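Local coordinates for oxalate--CoA ligase (Arabidopsis thaliana, PDB 5IE2), which belongs to the ANL superfamily of AMP-binding enzymes, with a large N-terminal and a small C-terminal domain, and holds ATP in this structure, at residues R21-S26 / A230-A236; S127-A131 / V141-A145; Y198-D204 / R283-S287; T432-V436 / P459-V465; Q438-G443 / I501-A507. All coordinates share one frame; numbering follows the deposited sequence. Where two conformers were deposited one is given.

Interaction 1: residues R21-S26 / A230-A236; sequences RALSVS and AAVTLPA
The guanidinium of R21 lies flat over the methyl of A231, whose CB sits 3.5 Å from CZ beneath the centre of the group. A bend at chi3 (64°) turns the end of the arginine forward along its own strand, and NH1 donates to S24 OG (2.9 Å) from a position where the acceptor is tilted out of the guanidinium plane. NH2 donates to a water that also meets T233 OG1, while S24 OG is further bonded to N30, so R21, S24 and T233 share one polar patch on this face of the sheet. L23, V232, V25 and L234 occupy the other face. L23 CD1 rests 4.0 Å from V232 CB and nearly as close to L234 CG, and the methyls of V25 and L234 meet more loosely; helix 67-78 packs on L23 and V25, and helix 215-227 on V232. Between the two faces runs a parallel ladder of four backbone bonds. V232 N donates to A22 O (2.9 Å) with a more bent N-H...O angle than the other three, S24 N to V232 O, L234 N to S24 O (2.8 Å) and S26 N to L234 O, the last at 173°. CA-H...O contacts, such as L23 CA to V232 O at 3.3 Å, fill in between the rungs. The strand axes diverge by only 7°. A22 and L23 both face L31 of the next strand, a classic beta bulge at the start of 21-25. Strands 21-25 and 231-234 are the two central, parallel strands of a four-stranded mixed sheet in the large N-terminal domain of this ANL enzyme.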
# COMPACT_ATOMS: atom_id res chain seq x y z
N ARG A 21 -22.61 -6.54 -6.84
CA ARG A 21 -21.34 -7.20 -7.06
C ARG A 21 -20.32 -6.76 -5.98
O ARG A 21 -20.23 -5.57 -5.64
CB ARG A 21 -20.82 -6.86 -8.46
CG ARG A 21 -19.58 -7.67 -8.88
CD ARG A 21 -19.37 -7.57 -10.41
NE ARG A 21 -19.08 -6.20 -10.79
CZ ARG A 21 -17.84 -5.68 -10.79
NH1 ARG A 21 -16.78 -6.41 -10.43
NH2 ARG A 21 -17.68 -4.42 -11.17
N ALA A 22 -19.55 -7.75 -5.49
CA ALA A 22 -18.48 -7.51 -4.53
C ALA A 22 -17.10 -7.76 -5.15
O ALA A 22 -16.21 -6.93 -5.00
CB ALA A 22 -18.66 -8.41 -3.29
N LEU A 23 -16.91 -8.92 -5.80
CA LEU A 23 -15.57 -9.38 -6.16
C LEU A 23 -15.63 -10.18 -7.47
O LEU A 23 -16.36 -11.18 -7.56
CB LEU A 23 -14.98 -10.27 -5.04
CG LEU A 23 -13.52 -10.73 -5.24
CD1 LEU A 23 -12.63 -9.54 -5.17
CD2 LEU A 23 -13.14 -11.69 -4.07
N SER A 24 -14.88 -9.72 -8.47
CA SER A 24 -14.77 -10.42 -9.75
C SER A 24 -13.34 -10.79 -9.98
O SER A 24 -12.42 -10.16 -9.43
CB SER A 24 -15.25 -9.53 -10.92
OG SER A 24 -16.61 -9.25 -10.80
N VAL A 25 -13.16 -11.89 -10.72
CA VAL A 25 -11.86 -12.23 -11.29
C VAL A 25 -12.09 -12.12 -12.78
O VAL A 25 -13.02 -12.76 -13.30
CB VAL A 25 -11.42 -13.65 -10.90
CG1 VAL A 25 -10.16 -14.06 -11.71
CG2 VAL A 25 -11.20 -13.74 -9.38
N SER A 26 -11.36 -11.22 -13.43
CA SER A 26 -11.61 -10.89 -14.84
C SER A 26 -11.76 -12.18 -15.69
O SER A 26 -10.89 -13.05 -15.70
CB SER A 26 -10.47 -10.04 -15.42
OG SER A 26 -10.73 -9.72 -16.80
N ALA A 230 -19.13 -1.58 -2.48
CA ALA A 230 -18.59 -1.38 -3.85
C ALA A 230 -18.05 -2.71 -4.40
O ALA A 230 -18.07 -3.75 -3.70
CB ALA A 230 -17.45 -0.28 -3.85
N ALA A 231 -17.51 -2.67 -5.62
CA ALA A 231 -16.95 -3.88 -6.25
C ALA A 231 -15.45 -3.75 -6.54
O ALA A 231 -14.92 -2.64 -6.77
CB ALA A 231 -17.70 -4.20 -7.57
N VAL A 232 -14.82 -4.90 -6.53
CA VAL A 232 -13.39 -5.05 -6.79
C VAL A 232 -13.18 -6.08 -7.87
O VAL A 232 -13.78 -7.13 -7.79
CB VAL A 232 -12.68 -5.54 -5.47
CG1 VAL A 232 -11.22 -5.76 -5.71
CG2 VAL A 232 -12.88 -4.50 -4.36
N THR A 233 -12.30 -5.81 -8.83
CA THR A 233 -11.95 -6.83 -9.84
C THR A 233 -10.49 -7.18 -9.72
O THR A 233 -9.64 -6.29 -9.63
CB THR A 233 -12.24 -6.32 -11.27
OG1 THR A 233 -13.66 -6.07 -11.39
CG2 THR A 233 -11.77 -7.37 -12.36
N LEU A 234 -10.18 -8.47 -9.68
CA LEU A 234 -8.79 -8.94 -9.70
C LEU A 234 -8.44 -9.31 -11.14
O LEU A 234 -9.22 -10.00 -11.82
CB LEU A 234 -8.63 -10.16 -8.79
CG LEU A 234 -9.21 -9.94 -7.37
CD1 LEU A 234 -9.09 -11.21 -6.56
CD2 LEU A 234 -8.42 -8.75 -6.77
N PRO A 235 -7.28 -8.87 -11.61
CA PRO A 235 -6.81 -9.34 -12.95
C PRO A 235 -6.70 -10.88 -13.05
O PRO A 235 -6.39 -11.62 -12.09
CB PRO A 235 -5.42 -8.71 -13.09
CG PRO A 235 -5.44 -7.46 -12.18
CD PRO A 235 -6.32 -7.95 -10.97
N ALA A 236 -6.97 -11.38 -14.25
CA ALA A 236 -7.00 -12.82 -14.50
C ALA A 236 -5.73 -13.51 -14.07
O ALA A 236 -5.74 -14.66 -13.60
CB ALA A 236 -7.26 -13.09 -16.03
O HOH W 1 -14.66 -3.89 -10.14

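Interaction 2: residues S127-A131 / V141-A145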
# COMPACT_ATOMS: atom_id res chain seq x y z
N SER A 127 1.33 -26.80 9.88
CA SER A 127 0.38 -27.38 8.94
C SER A 127 0.18 -26.54 7.67
O SER A 127 0.19 -25.32 7.70
CB SER A 127 -0.98 -27.58 9.61
OG SER A 127 -0.82 -28.26 10.83
N HIS A 128 -0.02 -27.22 6.56
CA HIS A 128 -0.24 -26.57 5.28
C HIS A 128 -1.59 -27.02 4.76
O HIS A 128 -1.87 -28.22 4.72
CB HIS A 128 0.88 -26.93 4.29
CG HIS A 128 0.57 -26.54 2.89
ND1 HIS A 128 0.48 -27.46 1.86
CD2 HIS A 128 0.23 -25.34 2.36
CE1 HIS A 128 0.14 -26.82 0.75
NE2 HIS A 128 -0.01 -25.53 1.02
N VAL A 129 -2.44 -26.06 4.40
CA VAL A 129 -3.75 -26.34 3.84
C VAL A 129 -3.96 -25.53 2.58
O VAL A 129 -3.54 -24.38 2.50
CB VAL A 129 -4.87 -25.99 4.88
CG1 VAL A 129 -6.29 -26.03 4.25
CG2 VAL A 129 -4.73 -26.95 6.07
N THR A 130 -4.60 -26.13 1.59
CA THR A 130 -4.83 -25.42 0.35
C THR A 130 -6.29 -25.00 0.28
O THR A 130 -7.16 -25.60 0.92
CB THR A 130 -4.51 -26.27 -0.89
OG1 THR A 130 -5.41 -27.39 -0.97
CG2 THR A 130 -3.06 -26.75 -0.86
N ALA A 131 -6.53 -23.96 -0.49
CA ALA A 131 -7.87 -23.38 -0.67
C ALA A 131 -8.20 -23.22 -2.14
O ALA A 131 -7.40 -22.64 -2.91
CB ALA A 131 -7.94 -21.99 0.09
N VAL A 141 -13.24 -24.97 -1.20
CA VAL A 141 -12.72 -26.28 -0.78
C VAL A 141 -11.42 -26.15 -0.05
O VAL A 141 -10.47 -25.65 -0.65
CB VAL A 141 -12.44 -27.20 -1.98
CG1 VAL A 141 -11.89 -28.55 -1.49
CG2 VAL A 141 -13.73 -27.34 -2.84
N LEU A 142 -11.38 -26.61 1.20
CA LEU A 142 -10.14 -26.63 1.98
C LEU A 142 -9.63 -28.04 2.12
O LEU A 142 -10.43 -28.96 2.33
CB LEU A 142 -10.37 -26.04 3.36
CG LEU A 142 -10.61 -24.52 3.35
CD1 LEU A 142 -11.17 -24.16 4.73
CD2 LEU A 142 -9.29 -23.72 3.09
N SER A 143 -8.32 -28.23 2.06
CA SER A 143 -7.74 -29.58 2.09
C SER A 143 -7.58 -30.10 3.52
O SER A 143 -6.60 -30.73 3.85
CB SER A 143 -6.39 -29.58 1.41
OG SER A 143 -5.45 -28.84 2.18
N VAL A 144 -8.48 -29.74 4.40
CA VAL A 144 -8.44 -30.31 5.74
C VAL A 144 -9.65 -31.23 5.87
O VAL A 144 -10.72 -30.94 5.34
CB VAL A 144 -8.41 -29.19 6.82
CG1 VAL A 144 -9.69 -28.38 6.82
CG2 VAL A 144 -8.13 -29.79 8.19
N ALA A 145 -9.47 -32.37 6.52
CA ALA A 145 -10.54 -33.36 6.66
C ALA A 145 -11.75 -32.82 7.42
O ALA A 145 -11.59 -32.00 8.31
CB ALA A 145 -10.00 -34.61 7.37
O HOH W 2 -3.45 -30.09 3.74
O HOH W 3 -8.14 -26.99 -1.71
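V129 and A131 meet L142 on the buried side of a beta hairpin, strands 127-132 and 141-142, at the edge of a five-stranded mixed sheet. Here the packing is close: L142 CD2 lies 3.7 Å from A131 CB and 4.0 Å from V129 CG1, and M72 of helix 67-78 touches both A131 and L142. A131 and L142 form an antiparallel non-hydrogen-bonded pair, with L142 CA pointing its hydrogen at T130 O. The next rung is irregular. S143 N donates to T130 O (3.1 Å), but the return bond from T130 N ends on the hydroxyl S143 OG instead of a backbone carbonyl. OG can take that place because chi1 of 68° sets it between the backbone N and the carbonyl carbon of S143, turned toward the first strand as the chain leaves the sheet. On the solvent side, waters flank the T130-S143 pair. One water donates to H128 O (2.6 Å) and meets S143 OG; another joins T130 OG1 to V141 O. V144, already past the strand, reaches V129 with only a distant methyl contact. The bond to the serine hydroxyl is nearly straight, T130 N to S143 OG measuring 2.9 Å with 171° at the hydrogen.

Interaction 3: residues Y198-D204 / R283-S287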
# COMPACT_ATOMS: atom_id res chain seq x y z
N TYR A 198 -12.96 9.57 0.12
CA TYR A 198 -13.24 9.43 -1.32
C TYR A 198 -14.73 9.29 -1.60
O TYR A 198 -15.09 9.08 -2.74
CB TYR A 198 -12.42 8.24 -1.92
CG TYR A 198 -10.94 8.45 -1.65
CD1 TYR A 198 -10.30 9.60 -2.09
CD2 TYR A 198 -10.23 7.54 -0.89
CE1 TYR A 198 -8.95 9.83 -1.79
CE2 TYR A 198 -8.90 7.76 -0.59
CZ TYR A 198 -8.29 8.88 -1.04
OH TYR A 198 -6.98 9.07 -0.67
N LYS A 199 -15.56 9.38 -0.56
CA LYS A 199 -17.01 9.12 -0.67
C LYS A 199 -17.28 7.87 -1.48
O LYS A 199 -18.05 7.90 -2.44
CB LYS A 199 -17.73 10.32 -1.30
CG LYS A 199 -17.58 11.56 -0.45
CD LYS A 199 -18.42 12.73 -1.06
CE LYS A 199 -18.17 14.00 -0.27
NZ LYS A 199 -18.98 15.08 -0.92
N LEU A 200 -16.64 6.76 -1.11
CA LEU A 200 -16.92 5.48 -1.77
C LEU A 200 -18.34 5.07 -1.45
O LEU A 200 -18.77 5.20 -0.28
CB LEU A 200 -15.95 4.38 -1.30
CG LEU A 200 -14.46 4.65 -1.63
CD1 LEU A 200 -13.63 3.46 -1.07
CD2 LEU A 200 -14.20 4.83 -3.14
N THR A 201 -19.07 4.60 -2.46
CA THR A 201 -20.41 4.07 -2.24
C THR A 201 -20.59 2.78 -3.00
O THR A 201 -19.68 2.32 -3.69
CB THR A 201 -21.52 5.05 -2.68
OG1 THR A 201 -21.54 5.12 -4.11
CG2 THR A 201 -21.29 6.44 -2.08
N GLU A 202 -21.79 2.21 -2.92
CA GLU A 202 -21.98 0.90 -3.51
C GLU A 202 -21.95 0.94 -5.03
O GLU A 202 -21.89 -0.12 -5.68
CB GLU A 202 -23.31 0.29 -3.02
CG GLU A 202 -24.55 1.07 -3.53
CD GLU A 202 -24.98 2.27 -2.65
OE1 GLU A 202 -24.22 2.77 -1.78
OE2 GLU A 202 -26.14 2.74 -2.82
N SER A 203 -22.00 2.12 -5.66
CA SER A 203 -21.88 2.15 -7.12
C SER A 203 -20.43 2.22 -7.62
O SER A 203 -20.17 2.19 -8.83
CB SER A 203 -22.67 3.33 -7.71
OG SER A 203 -22.14 4.56 -7.25
N ASP A 204 -19.46 2.28 -6.70
CA ASP A 204 -18.07 2.33 -7.16
C ASP A 204 -17.51 0.95 -7.51
O ASP A 204 -18.05 -0.10 -7.15
CB ASP A 204 -17.16 2.99 -6.08
CG ASP A 204 -17.35 4.53 -6.04
OD1 ASP A 204 -17.20 5.13 -7.12
OD2 ASP A 204 -17.77 5.09 -4.98
N ARG A 283 -14.17 8.82 -11.49
CA ARG A 283 -14.37 9.83 -10.48
C ARG A 283 -13.04 10.44 -10.03
O ARG A 283 -12.94 11.65 -9.83
CB ARG A 283 -15.09 9.23 -9.24
CG ARG A 283 -16.55 8.97 -9.42
CD ARG A 283 -17.29 9.25 -8.05
NE ARG A 283 -16.95 8.28 -7.06
CZ ARG A 283 -16.41 8.56 -5.87
NH1 ARG A 283 -16.12 9.81 -5.49
NH2 ARG A 283 -16.19 7.55 -5.05
N PHE A 284 -12.03 9.60 -9.87
CA PHE A 284 -10.70 10.06 -9.45
C PHE A 284 -9.69 8.96 -9.67
O PHE A 284 -10.03 7.78 -9.84
CB PHE A 284 -10.67 10.52 -7.96
CG PHE A 284 -10.91 9.39 -6.98
CD1 PHE A 284 -9.86 8.69 -6.39
CD2 PHE A 284 -12.21 9.01 -6.67
CE1 PHE A 284 -10.11 7.66 -5.49
CE2 PHE A 284 -12.47 8.00 -5.77
CZ PHE A 284 -11.43 7.31 -5.18
N ILE A 285 -8.43 9.35 -9.62
CA ILE A 285 -7.32 8.41 -9.68
C ILE A 285 -6.51 8.72 -8.43
O ILE A 285 -6.30 9.87 -8.14
CB ILE A 285 -6.46 8.60 -10.95
CG1 ILE A 285 -7.25 8.06 -12.18
CG2 ILE A 285 -5.08 7.84 -10.82
CD1 ILE A 285 -6.56 8.51 -13.54
N ARG A 286 -6.11 7.68 -7.69
CA ARG A 286 -5.39 7.92 -6.45
C ARG A 286 -3.93 7.47 -6.54
O ARG A 286 -3.61 6.48 -7.22
CB ARG A 286 -6.14 7.19 -5.31
CG ARG A 286 -5.48 7.38 -3.91
CD ARG A 286 -6.33 6.58 -2.92
NE ARG A 286 -5.82 6.73 -1.54
CZ ARG A 286 -5.09 5.84 -0.88
NH1 ARG A 286 -4.67 4.69 -1.44
NH2 ARG A 286 -4.75 6.11 0.39
N SER A 287 -3.03 8.22 -5.84
CA SER A 287 -1.64 7.82 -5.75
C SER A 287 -1.22 7.83 -4.28
O SER A 287 -1.68 8.67 -3.56
CB SER A 287 -0.76 8.78 -6.58
OG SER A 287 0.63 8.40 -6.56
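R283 makes a salt bridge with D204: bent at chi2 and chi3, it presents NE and NH2 side-on to the carboxylate, one nitrogen to each oxygen, NE to OD1 (3.2 Å), on the syn side, and NH2 to OD2 (2.9 Å), from above the carboxylate plane. The two flat groups are turned 40° from each other, so this salt bridge is twisted. The same guanidinium turns its NH1-NH2 end to Y198 O, both nitrogens 3.0 Å from that single oxygen, which lies in the guanidinium plane. D204 is itself held in place: its OD2 accepts from T201 N (2.9 Å) through the anti lone pair, across a type I turn from T201 to D204, and its OD1 has a further partner in T255. The carbonyl gripped by R283 belongs to the end of helix 184-198, where K199 takes positive phi and completes a Schellman motif; the arginine thus ties a helix C-terminus, and the loop leading to strand 205-207, to strand 284-287 of a neighbouring sheet in the N-terminal domain. The extended chain of R286 brings NE to Y198 OH (2.8 Å), which lies in its guanidinium plane, while S323 also bonds that hydroxyl; ring and guanidinium planes stand 74° apart. Aromatic and apolar contacts lie between the two arginines. The rings of Y198 and F284 run nearly parallel, at 19°, but are slid apart until they barely overlap, with centroids 5.0 Å apart. F284 CZ presses against Y198 CB at 3.5 Å, and L200 CD2 approaches the edge of the F284 ring.

Interaction 4: residues T432-V436 / P459-V465; sequences THPDV and PREGTTV
D435 and R460 extend their side chains to different sides of a backbone pairing between two turns, the type I turn H433-V436 and the type II turn R460-T463, in the small C-terminal domain of this ANL enzyme. The side chain of D435 crosses that of T463 obliquely, OD1 lying 3.6 Å from the T463 methyl CG2, while the D435 CB rests on V465 CG2 at 3.5 Å; OD2 is linked to T464 O through a water that donates to both. R460 instead runs extended from CG to NE over the P434-D435 backbone, its CD 3.3 Å from P434 O. Its NE gives P434 O a weak, bent bond, and NH2 donates to a second water beside H433 O and V436 O. Between these two side chains R460 N donates to D435 O (2.9 Å). Each turn is braced internally: the ring of H433 accepts D435 N at ND1, and its edge-to-face partner is F473 of helix 467-477. I470 of that helix also packs on V436 and V465. In the second turn R460 O takes the hydroxyl T463 OG1, at a distance too short to be taken literally, and T463 N at 3.0 Å.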
# COMPACT_ATOMS: atom_id res chain seq x y z
N THR A 432 11.01 15.91 -14.91
CA THR A 432 10.53 16.89 -15.89
C THR A 432 11.48 17.02 -17.08
O THR A 432 11.15 17.71 -18.05
CB THR A 432 10.29 18.30 -15.31
OG1 THR A 432 11.53 18.92 -14.97
CG2 THR A 432 9.43 18.25 -14.06
N HIS A 433 12.65 16.41 -17.01
CA HIS A 433 13.56 16.48 -18.17
C HIS A 433 12.93 15.69 -19.30
O HIS A 433 12.48 14.58 -19.10
CB HIS A 433 14.93 15.93 -17.85
CG HIS A 433 15.90 16.09 -18.97
ND1 HIS A 433 15.83 15.36 -20.14
CD2 HIS A 433 16.96 16.93 -19.13
CE1 HIS A 433 16.80 15.73 -20.95
NE2 HIS A 433 17.51 16.67 -20.36
N PRO A 434 12.89 16.28 -20.52
CA PRO A 434 12.18 15.67 -21.66
C PRO A 434 12.58 14.23 -21.95
O PRO A 434 11.73 13.45 -22.40
CB PRO A 434 12.59 16.56 -22.85
CG PRO A 434 12.96 17.86 -22.26
CD PRO A 434 13.47 17.59 -20.85
N ASP A 435 13.83 13.87 -21.66
CA ASP A 435 14.33 12.54 -22.02
C ASP A 435 14.47 11.59 -20.85
O ASP A 435 15.09 10.55 -20.99
CB ASP A 435 15.70 12.65 -22.71
CG ASP A 435 15.65 13.46 -23.97
OD1 ASP A 435 14.63 13.43 -24.67
OD2 ASP A 435 16.65 14.16 -24.27
N VAL A 436 13.92 11.94 -19.69
CA VAL A 436 14.01 11.07 -18.52
C VAL A 436 12.70 10.29 -18.34
O VAL A 436 11.61 10.87 -18.27
CB VAL A 436 14.33 11.87 -17.22
CG1 VAL A 436 14.21 10.99 -16.03
CG2 VAL A 436 15.74 12.48 -17.29
N PRO A 459 16.95 6.84 -19.20
CA PRO A 459 16.55 7.62 -20.36
C PRO A 459 15.38 6.97 -21.07
O PRO A 459 15.13 5.76 -20.91
CB PRO A 459 17.83 7.68 -21.23
CG PRO A 459 18.69 6.57 -20.75
CD PRO A 459 18.29 6.23 -19.34
N ARG A 460 14.61 7.78 -21.78
CA ARG A 460 13.52 7.27 -22.61
C ARG A 460 14.13 6.50 -23.76
O ARG A 460 15.20 6.89 -24.27
CB ARG A 460 12.65 8.41 -23.13
CG ARG A 460 11.79 9.06 -22.07
CD ARG A 460 11.04 10.23 -22.64
NE ARG A 460 10.32 10.90 -21.57
CZ ARG A 460 9.13 10.52 -21.10
NH1 ARG A 460 8.51 9.45 -21.63
NH2 ARG A 460 8.55 11.20 -20.11
N GLU A 461 13.44 5.47 -24.21
CA GLU A 461 13.96 4.64 -25.30
C GLU A 461 14.18 5.48 -26.56
O GLU A 461 13.36 6.33 -26.91
CB GLU A 461 13.05 3.44 -25.58
CG GLU A 461 13.75 2.10 -25.29
CD GLU A 461 13.07 0.90 -25.93
OE1 GLU A 461 12.26 0.22 -25.26
OE2 GLU A 461 13.37 0.63 -27.12
N GLY A 462 15.34 5.27 -27.19
CA GLY A 462 15.69 5.97 -28.40
C GLY A 462 16.18 7.38 -28.16
O GLY A 462 16.35 8.16 -29.09
N THR A 463 16.44 7.71 -26.90
CA THR A 463 17.02 9.01 -26.61
C THR A 463 18.38 8.71 -26.04
O THR A 463 18.62 7.61 -25.54
CB THR A 463 16.20 9.85 -25.59
OG1 THR A 463 16.23 9.21 -24.32
CG2 THR A 463 14.75 10.06 -26.05
N THR A 464 19.28 9.68 -26.12
CA THR A 464 20.53 9.57 -25.40
C THR A 464 20.69 10.78 -24.45
O THR A 464 20.46 11.93 -24.82
CB THR A 464 21.74 9.47 -26.36
OG1 THR A 464 21.88 10.69 -27.08
CG2 THR A 464 21.54 8.33 -27.36
N VAL A 465 21.09 10.47 -23.22
CA VAL A 465 21.16 11.43 -22.13
C VAL A 465 22.55 11.42 -21.56
O VAL A 465 23.10 10.35 -21.32
CB VAL A 465 20.15 11.08 -21.01
CG1 VAL A 465 20.44 11.88 -19.77
CG2 VAL A 465 18.73 11.29 -21.48
O HOH W 4 9.99 13.39 -19.41
O HOH W 5 19.39 13.79 -23.42

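Interaction 5: residues Q438-G443 / I501-A507; sequences QGVAFG and IQRRIVA
A turn at chi3 (104°), off the staggered positions, swings the guanidinium of R503 side-on to the strand, where NE and NH2 both donate to A441 O. The NE bond is short at 2.6 Å and nearly straight, running close to the C=O direction; the NH2 bond (3.0 Å) comes in at a wider slant, and the oxygen lies in the guanidinium plane for both. D427 adds a salt bridge to the same NH2 and accepts A441 N, so strand and arginine share one carboxylate. In F442, chi1 of 57° sets CG between the backbone N and the carbonyl carbon, and the ring then lies against V506 and A507. The helix segment 503-507 crosses strand segment 438-443, part of the C-terminal domain's three-stranded sheet, at -81°, with R503, V506 and A507 facing the strand. A507 CA lies over one face of the F442 ring in a CH-pi contact, 4.0 Å from its centroid, and its CB touches CD1. V506 CG1 meets F442 CE2 (3.6 Å) and V440 CG1 (3.8 Å), wedged between the two side chains. Ahead of the helix, I501 CD1 abuts the amide of Q438 at NE2 (3.6 Å), a nitrogen that also bonds Q265 of the N-terminal domain.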
# COMPACT_ATOMS: atom_id res chain seq x y z
N GLN A 438 12.68 7.62 -15.95
CA GLN A 438 12.65 7.41 -14.51
C GLN A 438 13.85 8.06 -13.83
O GLN A 438 14.90 8.22 -14.44
CB GLN A 438 12.60 5.91 -14.17
CG GLN A 438 12.46 5.64 -12.66
CD GLN A 438 11.15 6.20 -12.03
OE1 GLN A 438 11.04 7.40 -11.70
NE2 GLN A 438 10.15 5.30 -11.84
N GLY A 439 13.72 8.47 -12.58
CA GLY A 439 14.88 9.11 -11.91
C GLY A 439 14.83 9.00 -10.40
O GLY A 439 13.73 9.01 -9.82
N VAL A 440 15.99 8.94 -9.73
CA VAL A 440 16.00 8.82 -8.28
C VAL A 440 17.24 9.52 -7.73
O VAL A 440 18.35 9.32 -8.23
CB VAL A 440 15.98 7.32 -7.77
CG1 VAL A 440 17.17 6.56 -8.35
CG2 VAL A 440 16.00 7.25 -6.23
N ALA A 441 17.04 10.39 -6.74
CA ALA A 441 18.17 11.07 -6.10
C ALA A 441 18.50 10.40 -4.79
O ALA A 441 17.62 9.80 -4.18
CB ALA A 441 17.85 12.57 -5.86
N PHE A 442 19.75 10.55 -4.32
CA PHE A 442 20.19 9.85 -3.12
C PHE A 442 21.46 10.47 -2.55
O PHE A 442 22.24 11.10 -3.27
CB PHE A 442 20.40 8.34 -3.40
CG PHE A 442 21.37 8.04 -4.53
CD1 PHE A 442 22.73 7.91 -4.26
CD2 PHE A 442 20.93 7.85 -5.83
CE1 PHE A 442 23.64 7.63 -5.28
CE2 PHE A 442 21.84 7.55 -6.85
CZ PHE A 442 23.19 7.46 -6.57
N GLY A 443 21.65 10.31 -1.23
CA GLY A 443 22.79 10.88 -0.55
C GLY A 443 23.99 9.94 -0.64
O GLY A 443 23.84 8.74 -0.74
N ILE A 501 11.12 2.48 -5.30
CA ILE A 501 12.55 2.41 -5.56
C ILE A 501 13.21 2.76 -4.24
O ILE A 501 12.93 3.83 -3.72
CB ILE A 501 12.96 3.41 -6.67
CG1 ILE A 501 12.11 3.21 -7.95
CG2 ILE A 501 14.47 3.37 -6.94
CD1 ILE A 501 12.15 4.42 -8.93
N GLN A 502 14.06 1.92 -3.68
CA GLN A 502 14.68 2.32 -2.40
C GLN A 502 16.04 2.98 -2.58
O GLN A 502 16.92 2.39 -3.20
CB GLN A 502 14.77 1.16 -1.40
CG GLN A 502 13.53 0.27 -1.36
CD GLN A 502 13.49 -0.63 -0.14
OE1 GLN A 502 14.47 -1.31 0.18
NE2 GLN A 502 12.36 -0.64 0.56
N ARG A 503 16.19 4.19 -2.05
CA ARG A 503 17.35 5.01 -2.38
C ARG A 503 18.63 4.40 -1.84
O ARG A 503 19.65 4.47 -2.51
CB ARG A 503 17.24 6.43 -1.81
CG ARG A 503 15.87 7.02 -1.80
CD ARG A 503 15.90 8.44 -1.31
NE ARG A 503 15.74 9.18 -2.52
CZ ARG A 503 14.60 9.64 -3.02
NH1 ARG A 503 13.47 9.61 -2.33
NH2 ARG A 503 14.66 10.23 -4.19
N ARG A 504 18.59 3.73 -0.69
CA ARG A 504 19.82 3.15 -0.15
C ARG A 504 20.37 2.04 -1.05
O ARG A 504 21.58 1.94 -1.28
CB ARG A 504 19.59 2.61 1.26
CG ARG A 504 19.55 3.68 2.33
CD ARG A 504 19.18 3.13 3.71
NE ARG A 504 19.58 4.06 4.78
CZ ARG A 504 19.27 3.93 6.07
NH1 ARG A 504 18.57 2.90 6.50
NH2 ARG A 504 19.68 4.84 6.95
N ILE A 505 19.47 1.26 -1.63
CA ILE A 505 19.88 0.19 -2.53
C ILE A 505 20.49 0.76 -3.81
O ILE A 505 21.50 0.25 -4.31
CB ILE A 505 18.71 -0.71 -2.90
CG1 ILE A 505 18.43 -1.66 -1.75
CG2 ILE A 505 19.00 -1.51 -4.16
CD1 ILE A 505 17.67 -1.03 -0.64
N VAL A 506 19.86 1.80 -4.34
CA VAL A 506 20.36 2.47 -5.53
C VAL A 506 21.76 3.01 -5.26
O VAL A 506 22.68 2.84 -6.07
CB VAL A 506 19.44 3.64 -5.97
CG1 VAL A 506 20.06 4.41 -7.11
CG2 VAL A 506 18.05 3.14 -6.35
N ALA A 507 21.90 3.64 -4.10
CA ALA A 507 23.15 4.27 -3.71
C ALA A 507 24.27 3.26 -3.66
O ALA A 507 25.30 3.44 -4.33
CB ALA A 507 23.02 4.97 -2.38

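Interactions 1, 2 and 3 belong to the large N-terminal domain, interactions 4 and 5 to the smaller C-terminal one. Interactions 1 and 3 touch: their centres are 15 Å apart and their segments alternate along the chain, with A231 N 3.0 Å from D204 O, a probable hydrogen bond. Interaction 2 falls in sequence between the segments of interaction 1 yet sits about 24 Å away, centre to centre, in another sheet. Interactions 4 and 5 also alternate, and both involve strand 436-446; their centres are 18 Å apart. The side chains of R286 in interaction 3 and R503 in interaction 5 each lie about 8 Å from ATP, consistent with a nucleotide held between the two domains.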